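Local atomic coordinates of BsaWI endonuclease (Geobacillus stearothermophilus, PDB entry 4ZSF), a protein that probably cuts double-stranded DNA as a type II restriction endonuclease of the PD-(D/E)XK superfamily, and binds calcium ions. Residues S9-I14 with K31-T36; E104-R109 with H248-A253; I192-D197 with Y224-K229. One frame throughout, in Å; residues are numbered along the deposited sequence.

Contact 1: residues S9-I14 with K31-T36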
loop_
_atom_site.group_PDB
_atom_site.type_symbol
_atom_site.label_atom_id
_atom_site.label_comp_id
_atom_site.label_asym_id
_atom_site.label_seq_id
_atom_site.Cartn_x
_atom_site.Cartn_y
_atom_site.Cartn_z
ATOM N N SER A 9 -14.496 27.635 -5.342
ATOM C CA SER A 9 -15.415 28.460 -4.562
ATOM C C SER A 9 -16.567 27.600 -4.058
ATOM O O SER A 9 -17.042 27.774 -2.940
ATOM C CB SER A 9 -15.923 29.652 -5.395
ATOM O OG SER A 9 -16.865 29.229 -6.361
ATOM N N THR A 10 -16.994 26.644 -4.872
ATOM C CA THR A 10 -18.116 25.792 -4.510
ATOM C C THR A 10 -17.753 24.786 -3.407
ATOM O O THR A 10 -18.540 24.584 -2.456
ATOM C CB THR A 10 -18.651 25.068 -5.757
ATOM O OG1 THR A 10 -19.093 26.058 -6.723
ATOM C CG2 THR A 10 -19.800 24.102 -5.413
ATOM N N TYR A 11 -16.559 24.179 -3.521
ATOM C CA TYR A 11 -16.100 23.239 -2.455
ATOM C C TYR A 11 -16.083 24.002 -1.095
ATOM O O TYR A 11 -16.553 23.503 -0.075
ATOM C CB TYR A 11 -14.730 22.718 -2.800
ATOM C CG TYR A 11 -14.098 21.965 -1.652
ATOM C CD1 TYR A 11 -13.350 22.665 -0.716
ATOM C CD2 TYR A 11 -14.274 20.596 -1.496
ATOM C CE1 TYR A 11 -12.765 22.013 0.368
ATOM C CE2 TYR A 11 -13.698 19.921 -0.415
ATOM C CZ TYR A 11 -12.963 20.663 0.514
ATOM O OH TYR A 11 -12.390 20.054 1.586
ATOM N N ALA A 12 -15.518 25.201 -1.117
ATOM C CA ALA A 12 -15.391 25.983 0.113
ATOM C C ALA A 12 -16.754 26.309 0.665
ATOM O O ALA A 12 -16.967 26.186 1.868
ATOM C CB ALA A 12 -14.570 27.265 -0.128
ATOM N N LYS A 13 -17.696 26.703 -0.199
ATOM C CA LYS A 13 -19.039 27.046 0.273
ATOM C C LYS A 13 -19.772 25.870 0.881
ATOM O O LYS A 13 -20.379 25.979 1.950
ATOM C CB LYS A 13 -19.894 27.601 -0.879
ATOM C CG LYS A 13 -21.342 27.952 -0.446
ATOM C CD LYS A 13 -22.088 28.650 -1.598
ATOM C CE LYS A 13 -23.350 29.376 -1.100
ATOM N N ILE A 14 -19.755 24.738 0.181
ATOM C CA ILE A 14 -20.497 23.578 0.642
ATOM C C ILE A 14 -19.821 23.042 1.898
ATOM O O ILE A 14 -20.519 22.650 2.849
ATOM C CB ILE A 14 -20.584 22.460 -0.438
ATOM C CG1 ILE A 14 -21.402 22.975 -1.682
ATOM C CG2 ILE A 14 -21.206 21.139 0.155
ATOM C CD1 ILE A 14 -21.358 22.015 -2.855
ATOM N N LYS A 31 -19.158 15.463 1.584
ATOM C CA LYS A 31 -20.270 16.128 0.900
ATOM C C LYS A 31 -19.799 17.219 -0.054
ATOM O O LYS A 31 -20.286 17.315 -1.181
ATOM C CB LYS A 31 -21.232 16.716 1.925
ATOM C CG LYS A 31 -22.469 17.340 1.211
ATOM C CD LYS A 31 -23.570 17.682 2.244
ATOM C CE LYS A 31 -24.837 18.370 1.533
ATOM N NZ LYS A 31 -25.340 17.530 0.378
ATOM N N ALA A 32 -18.834 18.033 0.383
ATOM C CA ALA A 32 -18.280 19.089 -0.488
ATOM C C ALA A 32 -17.606 18.481 -1.730
ATOM O O ALA A 32 -17.729 19.023 -2.836
ATOM C CB ALA A 32 -17.240 19.948 0.328
ATOM N N ILE A 33 -16.891 17.364 -1.559
ATOM C CA ILE A 33 -16.253 16.752 -2.723
ATOM C C ILE A 33 -17.296 16.238 -3.730
ATOM O O ILE A 33 -17.257 16.554 -4.938
ATOM C CB ILE A 33 -15.322 15.626 -2.302
ATOM C CG1 ILE A 33 -14.113 16.227 -1.591
ATOM C CG2 ILE A 33 -14.785 14.821 -3.544
ATOM C CD1 ILE A 33 -13.323 15.092 -0.753
ATOM N N ARG A 34 -18.239 15.470 -3.211
ATOM C CA ARG A 34 -19.278 14.836 -4.037
ATOM C C ARG A 34 -20.120 15.893 -4.729
ATOM O O ARG A 34 -20.386 15.842 -5.947
ATOM C CB ARG A 34 -20.105 13.957 -3.058
ATOM C CG ARG A 34 -21.234 13.131 -3.479
ATOM C CD ARG A 34 -21.495 12.214 -2.219
ATOM N NE ARG A 34 -22.226 12.910 -1.158
ATOM C CZ ARG A 34 -21.963 12.913 0.166
ATOM N NH1 ARG A 34 -20.926 12.287 0.723
ATOM N NH2 ARG A 34 -22.778 13.610 0.954
ATOM N N ASP A 35 -20.569 16.867 -3.945
ATOM C CA ASP A 35 -21.530 17.837 -4.520
ATOM C C ASP A 35 -20.852 18.856 -5.412
ATOM O O ASP A 35 -21.463 19.375 -6.368
ATOM C CB ASP A 35 -22.293 18.540 -3.382
ATOM C CG ASP A 35 -23.360 17.631 -2.726
ATOM O OD1 ASP A 35 -23.513 16.410 -3.069
ATOM O OD2 ASP A 35 -24.001 18.160 -1.795
ATOM N N THR A 36 -19.573 19.130 -5.164
ATOM C CA THR A 36 -18.865 20.049 -6.062
ATOM C C THR A 36 -18.630 19.315 -7.386
ATOM O O THR A 36 -18.782 19.933 -8.437
ATOM C CB THR A 36 -17.543 20.537 -5.467
ATOM O OG1 THR A 36 -17.854 21.242 -4.247
ATOM C CG2 THR A 36 -16.809 21.518 -6.454
#
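The ring of Y11 presents its edge to I33, whose CG1 lies near the ring plane, 3.9 Å from CE2 of Y11. The methyl of A32 approaches the same CD2-CE2 side obliquely, its CB 3.5 Å from CD2 of Y11. With CG anti to the backbone N (chi1 169°), the ring leaves helix 3-22 alongside its partner helix and runs in the same direction as the I33 side chain. At its far end the hydroxyl is hydrogen-bonded to ND1 of H60 and NE of R63, which should restrain where the ring lies.

I14 is a knob set among K31, A32, D35 and T36, and its branches divide the work. CG2 rests on the backbone of A32, 3.6 Å from CA of that residue, while CD1 extends to the CB of D35, also at 3.6 Å, crossing that side chain at about a right angle. The D35 carboxylate is engaged along its own helix: NZ of K31 meets the syn lone pair of OD2 of D35 at 2.6 Å in a salt bridge.

T36 turns its hydroxyl back into helix 25-43, donating from OG1 to O of A32 at 2.6 Å; the same carbonyl also accepts from N of T36. The bonded OG1 can then lie against the backbone of Y11, 3.2 Å from its CA, while the T10 and T36 side chains slide past each other in opposite directions.

The two short helical segments approach to 8.4 Å between axes and run at 137°, as neighbours in a helical hairpin. Helix 49-65 packs against this pair, A59 meeting Y11 and V56 meeting I33 and T36, while A90 of the second subunit packs on I33 and E93 of that subunit forms a salt bridge with R34.

Contact 2: residues E104-R109 with H248-A253; sequences EEYGMR and HAREAA
R250 donates NH1 to OE1 of Q247, one turn back on its own helix, and lays its guanidinium over Y106. The two flat groups are only 14° from parallel, and CZ of R250 stands 3.3 Å from CE1 of Y106, so the guanidinium covers the CE1 side of the ring rather than its centre. The centre is taken by the aliphatic chain: CD of R250 lies 3.6 Å from the ring centroid of Y106, almost exactly on the ring normal, a CH-pi contact. The bend at chi3 (72°) carries the chain from this spot out along the ring face. On the opposite face of the tyrosine sits CG of E105, so aliphatic carbons lie over both faces.

M108 fills the deeper part of the interface. Its sulfur rests against two alanines one turn apart, SD being 4.0 Å from CB of A249 and 3.9 Å from CB of A253, and it also touches the carbonyl oxygen of A249. The chain bends at its last torsion (chi3 -78°), which sends CE toward R250, 3.7 Å from CG of that residue, and across its side chain. Around them L103, F159 and W188 complete a buried apolar patch.

Between Y106 and M108 the chain turns at G107, the positive-phi C-prime residue of a Schellman motif in which N of G107 bonds to O of E104 at 3.0 Å and M108 N reaches O of L103. This stop ends helix 70-103 and launches strand 108-112, outermost in this chain's sheet and met by helix 243-258 in the alpha/beta core of a PD-(D/E)XK nuclease.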
loop_
_atom_site.group_PDB
_atom_site.type_symbol
_atom_site.label_atom_id
_atom_site.label_comp_id
_atom_site.label_asym_id
_atom_site.label_seq_id
_atom_site.Cartn_x
_atom_site.Cartn_y
_atom_site.Cartn_z
ATOM N N GLU A 104 32.621 -10.268 9.336
ATOM C CA GLU A 104 33.612 -10.836 8.444
ATOM C C GLU A 104 34.588 -11.702 9.240
ATOM O O GLU A 104 34.913 -12.799 8.809
ATOM C CB GLU A 104 34.362 -9.728 7.702
ATOM C CG GLU A 104 35.307 -10.245 6.605
ATOM C CD GLU A 104 35.961 -9.105 5.799
ATOM O OE1 GLU A 104 36.577 -8.200 6.412
ATOM O OE2 GLU A 104 35.834 -9.100 4.552
ATOM N N GLU A 105 35.002 -11.255 10.419
ATOM C CA GLU A 105 36.031 -12.031 11.150
ATOM C C GLU A 105 35.501 -13.362 11.697
ATOM O O GLU A 105 36.271 -14.243 12.088
ATOM C CB GLU A 105 36.644 -11.197 12.264
ATOM C CG GLU A 105 35.797 -10.951 13.455
ATOM C CD GLU A 105 36.645 -10.640 14.706
ATOM O OE1 GLU A 105 37.524 -11.461 15.067
ATOM O OE2 GLU A 105 36.428 -9.581 15.331
ATOM N N TYR A 106 34.178 -13.532 11.708
ATOM C CA TYR A 106 33.587 -14.784 12.136
ATOM C C TYR A 106 33.017 -15.597 10.984
ATOM O O TYR A 106 32.188 -16.482 11.223
ATOM C CB TYR A 106 32.478 -14.530 13.149
ATOM C CG TYR A 106 32.881 -13.581 14.273
ATOM C CD1 TYR A 106 33.761 -13.992 15.279
ATOM C CD2 TYR A 106 32.381 -12.288 14.326
ATOM C CE1 TYR A 106 34.124 -13.122 16.317
ATOM C CE2 TYR A 106 32.715 -11.413 15.370
ATOM C CZ TYR A 106 33.597 -11.845 16.359
ATOM O OH TYR A 106 33.917 -10.981 17.382
ATOM N N GLY A 107 33.378 -15.257 9.749
ATOM C CA GLY A 107 32.936 -16.059 8.603
ATOM C C GLY A 107 31.489 -15.806 8.158
ATOM O O GLY A 107 30.883 -16.656 7.529
ATOM N N MET A 108 30.931 -14.658 8.518
ATOM C CA MET A 108 29.523 -14.371 8.231
ATOM C C MET A 108 29.407 -13.120 7.357
ATOM O O MET A 108 30.273 -12.222 7.404
ATOM C CB MET A 108 28.726 -14.201 9.546
ATOM C CG MET A 108 28.564 -15.541 10.286
ATOM S SD MET A 108 27.568 -15.276 11.786
ATOM C CE MET A 108 28.796 -14.570 12.828
ATOM N N ARG A 109 28.317 -13.029 6.585
ATOM C CA ARG A 109 28.008 -11.750 5.951
ATOM C C ARG A 109 26.522 -11.643 5.707
ATOM O O ARG A 109 25.818 -12.640 5.564
ATOM C CB ARG A 109 28.756 -11.561 4.621
ATOM C CG ARG A 109 28.479 -12.666 3.637
ATOM C CD ARG A 109 29.207 -12.254 2.297
ATOM N NE ARG A 109 29.154 -13.322 1.306
ATOM C CZ ARG A 109 29.714 -13.234 0.095
ATOM N NH1 ARG A 109 30.405 -12.149 -0.247
ATOM N NH2 ARG A 109 29.637 -14.248 -0.759
ATOM N N HIS A 248 24.950 -12.344 18.815
ATOM C CA HIS A 248 23.904 -13.367 18.696
ATOM C C HIS A 248 24.009 -14.091 17.352
ATOM O O HIS A 248 23.696 -15.300 17.282
ATOM C CB HIS A 248 22.500 -12.776 18.898
ATOM C CG HIS A 248 22.280 -12.229 20.287
ATOM N ND1 HIS A 248 21.215 -11.405 20.607
ATOM C CD2 HIS A 248 23.019 -12.355 21.415
ATOM C CE1 HIS A 248 21.283 -11.080 21.885
ATOM N NE2 HIS A 248 22.359 -11.654 22.412
ATOM N N ALA A 249 24.398 -13.371 16.301
ATOM C CA ALA A 249 24.571 -14.050 14.989
ATOM C C ALA A 249 25.614 -15.175 15.113
ATOM O O ALA A 249 25.477 -16.225 14.460
ATOM C CB ALA A 249 25.012 -13.078 13.916
ATOM N N ARG A 250 26.677 -14.936 15.878
ATOM C CA ARG A 250 27.698 -15.994 16.086
ATOM C C ARG A 250 27.081 -17.270 16.661
ATOM O O ARG A 250 27.390 -18.425 16.244
ATOM C CB ARG A 250 28.799 -15.494 17.032
ATOM C CG ARG A 250 29.675 -14.424 16.378
ATOM C CD ARG A 250 30.632 -13.866 17.440
ATOM N NE ARG A 250 31.654 -14.861 17.763
ATOM C CZ ARG A 250 32.529 -14.730 18.748
ATOM N NH1 ARG A 250 32.452 -13.671 19.541
ATOM N NH2 ARG A 250 33.477 -15.665 18.937
ATOM N N GLU A 251 26.230 -17.043 17.664
ATOM C CA GLU A 251 25.614 -18.150 18.357
ATOM C C GLU A 251 24.557 -18.830 17.479
ATOM O O GLU A 251 24.444 -20.053 17.489
ATOM C CB GLU A 251 24.976 -17.702 19.671
ATOM C CG GLU A 251 24.596 -18.935 20.493
ATOM C CD GLU A 251 23.905 -18.600 21.821
ATOM O OE1 GLU A 251 23.693 -17.394 22.133
ATOM O OE2 GLU A 251 23.570 -19.567 22.539
ATOM N N ALA A 252 23.762 -18.026 16.776
ATOM C CA ALA A 252 22.742 -18.554 15.873
ATOM C C ALA A 252 23.395 -19.424 14.780
ATOM O O ALA A 252 22.877 -20.516 14.434
ATOM C CB ALA A 252 21.972 -17.384 15.230
ATOM N N ALA A 253 24.501 -18.935 14.219
ATOM C CA ALA A 253 25.131 -19.685 13.093
ATOM C C ALA A 253 25.596 -21.064 13.599
ATOM O O ALA A 253 25.419 -22.105 12.915
ATOM C CB ALA A 253 26.312 -18.891 12.452
#

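Contact 3: residues I192-D197 with Y224-K229; sequences ICLDGD and YVFWDK
Strands 188-193 and 222-226 run parallel here, joined by hydrogen bonds from N of C193 to O of Y224 (2.9 Å) and from N of F226 to O of C193 (3.0 Å), the second nearly straight at 169°. CA-H...O contacts from I192 and V225 accompany them.

Beyond the F226-C193 hydrogen bond the segments part, and F226, centre of an inverse gamma turn, swings its ring back beside the first strand. The carbonyl oxygen of C193 meets the ring edge in its plane, 3.4 Å from CD2 of F226. CG2 of I192 and CD1 of L194 come to the ring obliquely, CG2 of I192 lying 3.8 Å from CE2 of F226.

G196, lacking a side chain, lets the indole of W227 close on its backbone: CZ3 of W227 is 3.3 Å from O of G196. The indole reaches there with its CG between the backbone N and the carbonyl carbon (chi1 65°), and is held between CG1 of V225 on one face and CB of K229 on the other. A water accepts from N of G196 at 2.7 Å and donates to O of F226, bridging the separated segments. An Asx turn, with N of D197 bonded to OD1 of D195, shapes the loop.

The two strands belong to a beta-alpha-beta unit with helix 202-209, flanked by strands 155-165 and 235-238. F226 lies close to D239, which binds calcium in this protein though not in this chain; with I192, F226 packs on I95 of helix 70-103 and I238, while W53 and A49 of the second subunit cover L194 and F226, respectively.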
loop_
_atom_site.group_PDB
_atom_site.type_symbol
_atom_site.label_atom_id
_atom_site.label_comp_id
_atom_site.label_asym_id
_atom_site.label_seq_id
_atom_site.Cartn_x
_atom_site.Cartn_y
_atom_site.Cartn_z
ATOM N N ILE A 192 15.525 -5.509 12.877
ATOM C CA ILE A 192 16.387 -4.379 13.309
ATOM C C ILE A 192 15.528 -3.177 13.091
ATOM O O ILE A 192 14.986 -3.004 11.971
ATOM C CB ILE A 192 17.670 -4.350 12.461
ATOM C CG1 ILE A 192 18.523 -5.582 12.815
ATOM C CG2 ILE A 192 18.491 -3.045 12.725
ATOM C CD1 ILE A 192 19.759 -5.804 11.887
ATOM N N CYS A 193 15.391 -2.357 14.137
ATOM C CA CYS A 193 14.425 -1.263 14.206
ATOM C C CYS A 193 15.063 0.088 14.537
ATOM O O CYS A 193 15.799 0.183 15.534
ATOM C CB CYS A 193 13.389 -1.576 15.290
ATOM S SG CYS A 193 12.377 -2.954 15.014
ATOM N N LEU A 194 14.739 1.151 13.783
ATOM C CA LEU A 194 15.274 2.434 14.086
ATOM C C LEU A 194 14.695 3.097 15.300
ATOM O O LEU A 194 15.400 3.773 16.077
ATOM C CB LEU A 194 15.058 3.312 12.842
ATOM C CG LEU A 194 15.853 4.581 12.818
ATOM C CD1 LEU A 194 17.301 4.240 13.161
ATOM C CD2 LEU A 194 15.715 5.116 11.426
ATOM N N ASP A 195 13.408 2.910 15.510
ATOM C CA ASP A 195 12.758 3.763 16.491
ATOM C C ASP A 195 11.955 2.844 17.330
ATOM O O ASP A 195 11.141 2.081 16.792
ATOM C CB ASP A 195 11.882 4.821 15.810
ATOM C CG ASP A 195 11.168 5.710 16.789
ATOM O OD1 ASP A 195 10.853 5.255 17.912
ATOM O OD2 ASP A 195 10.884 6.874 16.412
ATOM N N GLY A 196 12.167 2.916 18.638
ATOM C CA GLY A 196 11.459 2.022 19.541
ATOM C C GLY A 196 10.168 2.571 20.154
ATOM O O GLY A 196 9.560 1.887 20.990
ATOM N N ASP A 197 9.747 3.771 19.729
ATOM C CA ASP A 197 8.600 4.476 20.336
ATOM C C ASP A 197 7.338 3.620 20.403
ATOM O O ASP A 197 6.496 3.786 21.301
ATOM C CB ASP A 197 8.278 5.770 19.575
ATOM C CG ASP A 197 9.081 6.976 20.077
ATOM O OD1 ASP A 197 9.869 6.849 21.050
ATOM O OD2 ASP A 197 8.906 8.071 19.495
ATOM N N TYR A 224 16.273 -6.007 17.470
ATOM C CA TYR A 224 17.434 -5.149 17.835
ATOM C C TYR A 224 17.048 -3.733 17.577
ATOM O O TYR A 224 16.719 -3.424 16.434
ATOM C CB TYR A 224 18.678 -5.552 17.001
ATOM C CG TYR A 224 18.979 -7.001 17.319
ATOM C CD1 TYR A 224 18.339 -8.019 16.655
ATOM C CD2 TYR A 224 19.841 -7.320 18.354
ATOM C CE1 TYR A 224 18.544 -9.379 16.990
ATOM C CE2 TYR A 224 20.091 -8.643 18.706
ATOM C CZ TYR A 224 19.450 -9.678 17.998
ATOM O OH TYR A 224 19.648 -10.997 18.403
ATOM N N VAL A 225 16.987 -2.913 18.621
ATOM C CA VAL A 225 16.437 -1.561 18.480
ATOM C C VAL A 225 17.527 -0.532 18.725
ATOM O O VAL A 225 18.271 -0.664 19.710
ATOM C CB VAL A 225 15.261 -1.309 19.516
ATOM C CG1 VAL A 225 14.654 0.138 19.338
ATOM C CG2 VAL A 225 14.231 -2.415 19.395
ATOM N N PHE A 226 17.601 0.500 17.856
ATOM C CA PHE A 226 18.539 1.607 18.098
ATOM C C PHE A 226 18.077 2.500 19.263
ATOM O O PHE A 226 17.461 3.522 19.084
ATOM C CB PHE A 226 18.712 2.430 16.830
ATOM C CG PHE A 226 19.566 1.769 15.798
ATOM C CD1 PHE A 226 20.931 2.061 15.730
ATOM C CD2 PHE A 226 19.045 0.934 14.860
ATOM C CE1 PHE A 226 21.738 1.479 14.779
ATOM C CE2 PHE A 226 19.865 0.344 13.886
ATOM C CZ PHE A 226 21.235 0.626 13.871
ATOM N N TRP A 227 18.359 2.076 20.479
ATOM C CA TRP A 227 18.034 2.902 21.619
ATOM C C TRP A 227 18.967 2.431 22.770
ATOM O O TRP A 227 19.716 1.474 22.588
ATOM C CB TRP A 227 16.540 2.773 21.966
ATOM C CG TRP A 227 16.022 1.449 22.444
ATOM C CD1 TRP A 227 16.744 0.309 22.763
ATOM C CD2 TRP A 227 14.648 1.135 22.694
ATOM N NE1 TRP A 227 15.885 -0.685 23.170
ATOM C CE2 TRP A 227 14.591 -0.195 23.144
ATOM C CE3 TRP A 227 13.447 1.868 22.570
ATOM C CZ2 TRP A 227 13.366 -0.842 23.464
ATOM C CZ3 TRP A 227 12.218 1.223 22.881
ATOM C CH2 TRP A 227 12.195 -0.116 23.321
ATOM N N ASP A 228 18.868 3.052 23.931
ATOM C CA ASP A 228 19.737 2.666 25.046
ATOM C C ASP A 228 18.960 1.992 26.177
ATOM O O ASP A 228 19.488 1.787 27.281
ATOM C CB ASP A 228 20.487 3.888 25.570
ATOM C CG ASP A 228 19.592 5.103 25.709
ATOM O OD1 ASP A 228 18.510 4.982 26.327
ATOM O OD2 ASP A 228 19.967 6.172 25.170
ATOM N N LYS A 229 17.712 1.629 25.905
ATOM C CA LYS A 229 16.920 0.964 26.921
ATOM C C LYS A 229 17.493 -0.439 27.139
ATOM O O LYS A 229 17.786 -1.149 26.179
ATOM C CB LYS A 229 15.441 0.856 26.484
ATOM C CG LYS A 229 14.675 2.179 26.406
HETATM O O HOH W 1 14.350 4.351 19.411
#

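Overall arrangement
Contact 1 closes early in the chain, in the hairpin of helices 3-22 and 25-43, about 61 Å between centres from contact 2 and 45 Å from contact 3. Helix 70-103 runs between the helical region and the nuclease core, ending at contact 2 and packing on contact 3. Those two share the six-stranded sheet, one reaching strand 108-112, outermost in this chain, and the other inner strands 188-193 and 222-226; contact 3 falls, in sequence, between the halves of contact 2. Their centres are about 21 Å apart, and a probable hydrogen bond between ND1 of H248 and OH of Y224 connects them. Contacts 1 and 3 both touch the second subunit, so both regions contribute to the dimer.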